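Local coordinates for RIM-binding protein, isoform F (Drosophila melanogaster, PDB 4Z8A) that binds a peptide derived from the calcium channel Cacophony through its third SH3 domain, and probably links such partners at the synaptic active zone, at residues A[20-25]-A[36-41]. Residues are numbered along the deposited sequence; the frame is centred on the assembly and turned at random.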
ATOM      1  N   ASP A  20       4.394   3.190 -10.585  1.00 10.08           N
ATOM      2  CA  ASP A  20       5.512   3.728  -9.792  1.00 11.98           C
ATOM      3  C   ASP A  20       4.970   4.630  -8.709  1.00 13.85           C
ATOM      4  O   ASP A  20       4.034   5.390  -8.972  1.00 12.43           O
ATOM      5  CB  ASP A  20       6.468   4.531 -10.652  1.00 14.39           C
ATOM      6  CG  ASP A  20       7.179   3.694 -11.682  1.00 18.75           C
ATOM      7  OD1 ASP A  20       7.106   2.453 -11.628  1.00 16.24           O
ATOM      8  OD2 ASP A  20       7.816   4.292 -12.565  1.00 20.11           O
ATOM      9  N   TYR A  21       5.571   4.589  -7.512  1.00 12.93           N
ATOM     10  CA  TYR A  21       5.211   5.531  -6.455  1.00 10.35           C
ATOM     11  C   TYR A  21       6.414   6.101  -5.720  1.00 14.08           C
ATOM     12  O   TYR A  21       7.124   5.381  -5.030  1.00 15.38           O
ATOM     13  CB  TYR A  21       4.289   4.874  -5.428  1.00 12.77           C
ATOM     14  CG  TYR A  21       3.683   5.825  -4.414  1.00 10.89           C
ATOM     15  CD1 TYR A  21       2.720   6.759  -4.800  1.00 11.35           C
ATOM     16  CD2 TYR A  21       4.014   5.745  -3.063  1.00 12.72           C
ATOM     17  CE1 TYR A  21       2.135   7.618  -3.882  1.00 13.62           C
ATOM     18  CE2 TYR A  21       3.415   6.596  -2.124  1.00 12.52           C
ATOM     19  CZ  TYR A  21       2.487   7.531  -2.546  1.00 12.01           C
ATOM     20  OH  TYR A  21       1.885   8.371  -1.658  1.00 13.49           O
ATOM     21  N   ASP A  22       6.613   7.404  -5.880  1.00 11.83           N
ATOM     22  CA  ASP A  22       7.565   8.166  -5.079  1.00 13.92           C
ATOM     23  C   ASP A  22       6.766   9.185  -4.283  1.00 11.16           C
ATOM     24  O   ASP A  22       6.174  10.097  -4.854  1.00 14.38           O
ATOM     25  CB  ASP A  22       8.599   8.838  -5.980  1.00 19.24           C
ATOM     26  CG  ASP A  22       9.688   9.560  -5.196  1.00 25.74           C
ATOM     27  OD1 ASP A  22       9.550   9.709  -3.962  1.00 26.65           O
ATOM     28  OD2 ASP A  22      10.683   9.971  -5.820  1.00 26.17           O
ATOM     29  N   PRO A  23       6.719   9.018  -2.965  1.00 13.69           N
ATOM     30  CA  PRO A  23       5.888   9.878  -2.121  1.00 16.59           C
ATOM     31  C   PRO A  23       6.198  11.352  -2.343  1.00 14.32           C
ATOM     32  O   PRO A  23       5.283  12.155  -2.263  1.00 15.07           O
ATOM     33  CB  PRO A  23       6.255   9.442  -0.697  1.00 13.93           C
ATOM     34  CG  PRO A  23       6.792   8.042  -0.858  1.00 19.08           C
ATOM     35  CD  PRO A  23       7.420   7.972  -2.196  1.00 19.99           C
ATOM     36  N   GLN A  24       7.449  11.714  -2.637  1.00 17.88           N
ATOM     37  CA  GLN A  24       7.797  13.127  -2.854  0.63 22.58           C
ATOM     38  C   GLN A  24       7.162  13.687  -4.109  1.00 21.36           C
ATOM     39  O   GLN A  24       6.941  14.896  -4.231  1.00 20.96           O
ATOM     40  CB  GLN A  24       9.308  13.313  -2.947  0.63 25.34           C
ATOM     41  CG  GLN A  24      10.014  13.147  -1.651  0.63 19.97           C
ATOM     42  CD  GLN A  24      11.402  13.755  -1.659  0.63 31.16           C
ATOM     43  OE1 GLN A  24      11.585  14.927  -1.994  0.63 26.31           O
ATOM     44  NE2 GLN A  24      12.393  12.956  -1.283  0.63 27.43           N
ATOM     45  N   GLU A  25       6.873  12.812  -5.063  1.00 17.23           N
ATOM     46  CA  GLU A  25       6.262  13.256  -6.317  1.00 17.65           C
ATOM     47  C   GLU A  25       4.743  13.172  -6.313  1.00 21.69           C
ATOM     48  O   GLU A  25       4.070  13.913  -7.029  1.00 21.98           O
ATOM     49  CB  GLU A  25       6.774  12.425  -7.486  1.00 14.30           C
ATOM     50  CG  GLU A  25       8.211  12.653  -7.818  1.00 26.52           C
ATOM     51  CD  GLU A  25       8.754  11.634  -8.792  1.00 37.44           C
ATOM     52  OE1 GLU A  25       7.940  10.920  -9.429  1.00 32.40           O
ATOM     53  OE2 GLU A  25       9.996  11.553  -8.919  1.00 36.96           O
ATOM     54  N   GLU A  36       5.977   6.813   4.336  1.00  8.14           N
ATOM     55  CA  GLU A  36       5.559   6.059   3.138  1.00 10.11           C
ATOM     56  C   GLU A  36       6.746   5.424   2.405  1.00 16.06           C
ATOM     57  O   GLU A  36       7.879   5.901   2.471  1.00 15.94           O
ATOM     58  CB  GLU A  36       4.753   6.965   2.187  1.00 10.32           C
ATOM     59  CG  GLU A  36       3.478   7.462   2.833  1.00 11.98           C
ATOM     60  CD  GLU A  36       2.656   8.400   1.953  1.00 12.57           C
ATOM     61  OE1 GLU A  36       2.958   8.521   0.755  1.00 11.97           O
ATOM     62  OE2 GLU A  36       1.736   9.033   2.502  1.00 11.04           O
ATOM     63  N   LEU A  37       6.463   4.313   1.737  1.00 11.02           N
ATOM     64  CA  LEU A  37       7.458   3.526   1.031  1.00 15.74           C
ATOM     65  C   LEU A  37       7.485   3.887  -0.461  1.00 18.22           C
ATOM     66  O   LEU A  37       6.430   4.115  -1.066  1.00 22.68           O
ATOM     67  CB  LEU A  37       7.140   2.038   1.240  1.00 15.88           C
ATOM     68  CG  LEU A  37       8.092   0.913   0.864  1.00 26.60           C
ATOM     69  CD1 LEU A  37       9.405   1.088   1.579  1.00 26.13           C
ATOM     70  CD2 LEU A  37       7.448  -0.410   1.274  1.00 20.20           C
ATOM     71  N   CYS A  38       8.690   3.986  -1.024  1.00 15.22           N
ATOM     72  CA  CYS A  38       8.875   4.179  -2.457  0.53 14.47           C
ATOM     73  C   CYS A  38       8.904   2.827  -3.192  1.00 13.36           C
ATOM     74  O   CYS A  38       9.472   1.872  -2.687  1.00 16.09           O
ATOM     75  CB  CYS A  38      10.179   4.945  -2.689  0.53 20.70           C
ATOM     76  SG  CYS A  38      10.472   5.501  -4.359  0.53 27.22           S
ATOM     77  N   PHE A  39       8.307   2.745  -4.385  1.00 11.55           N
ATOM     78  CA  PHE A  39       8.400   1.497  -5.148  1.00 10.16           C
ATOM     79  C   PHE A  39       8.157   1.713  -6.635  1.00 12.95           C
ATOM     80  O   PHE A  39       7.723   2.790  -7.048  1.00 13.25           O
ATOM     81  CB  PHE A  39       7.418   0.440  -4.606  1.00 12.79           C
ATOM     82  CG  PHE A  39       5.983   0.915  -4.511  1.00 10.79           C
ATOM     83  CD1 PHE A  39       5.138   0.829  -5.597  1.00 10.95           C
ATOM     84  CD2 PHE A  39       5.496   1.455  -3.329  1.00 10.01           C
ATOM     85  CE1 PHE A  39       3.833   1.251  -5.507  1.00 13.43           C
ATOM     86  CE2 PHE A  39       4.207   1.872  -3.227  1.00 13.65           C
ATOM     87  CZ  PHE A  39       3.362   1.774  -4.328  1.00 13.09           C
ATOM     88  N   LYS A  40       8.445   0.676  -7.423  0.66 13.66           N
ATOM     89  CA  LYS A  40       8.309   0.727  -8.880  0.66 14.37           C
ATOM     90  C   LYS A  40       7.363  -0.347  -9.389  0.66 12.23           C
ATOM     91  O   LYS A  40       7.203  -1.407  -8.782  0.66 12.02           O
ATOM     92  CB  LYS A  40       9.677   0.572  -9.552  0.66 15.61           C
ATOM     93  CG  LYS A  40      10.673   1.698  -9.207  0.66 16.57           C
ATOM     94  CD  LYS A  40      10.321   3.001  -9.910  0.66 15.43           C
ATOM     95  CE  LYS A  40      11.409   4.055  -9.693  0.66 27.11           C
ATOM     96  NZ  LYS A  40      11.223   5.244 -10.562  0.66 32.56           N
ATOM     97  N   THR A  41       6.735  -0.068 -10.521  1.00 13.91           N
ATOM     98  CA  THR A  41       5.870  -1.047 -11.168  1.00  9.23           C
ATOM     99  C   THR A  41       6.524  -2.431 -11.256  1.00  9.60           C
ATOM    100  O   THR A  41       7.677  -2.536 -11.647  1.00 13.94           O
ATOM    101  CB  THR A  41       5.536  -0.579 -12.572  1.00 11.20           C
ATOM    102  OG1 THR A  41       4.887   0.691 -12.496  1.00 13.23           O
ATOM    103  CG2 THR A  41       4.624  -1.596 -13.316  1.00 11.86           C
TER
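Y21 lays its CB over one face of the F39 ring, a CH-pi contact 3.7 Å from CB to the ring centroid, and the two rings stay oblique to each other. Phenylalanine suits this spot, offering the methylene a flat face amid apolar A17, L61, V68 and F72. With CG anti to the backbone N (chi1 -171°), the phenol runs back along the partner chain until its OH donates to E36 OE1 at 2.6 Å, on the syn side though 31° out of the carboxylate plane. S27 also bonds OE1 and N29 bonds OE2, which together should restrict the acid's rotation; E36 OE2 forms a salt bridge with a basic side chain of the bound peptide, so one glutamate serves four partners. Tyrosine fits because its ring packs against F72, P69 and an apolar peptide side chain while its hydroxyl steadies E36. The two segments are the arms of the RT loop, the long hairpin-like excursion of the SH3 fold. They meet in a single antiparallel hydrogen-bonded pair, Y21 N donating to F39 O and F39 N to Y21 O. Beside it, the short acid D20 takes two donors on OD1: T41 N, nearly along the C-O axis at 2.8 Å, and T41 OG1, from above the carboxylate plane at 3.0 Å. P23, a rigid apolar ring starting a short helix capped by D22, lies alongside E36, its CG 3.8 Å from E36 CB.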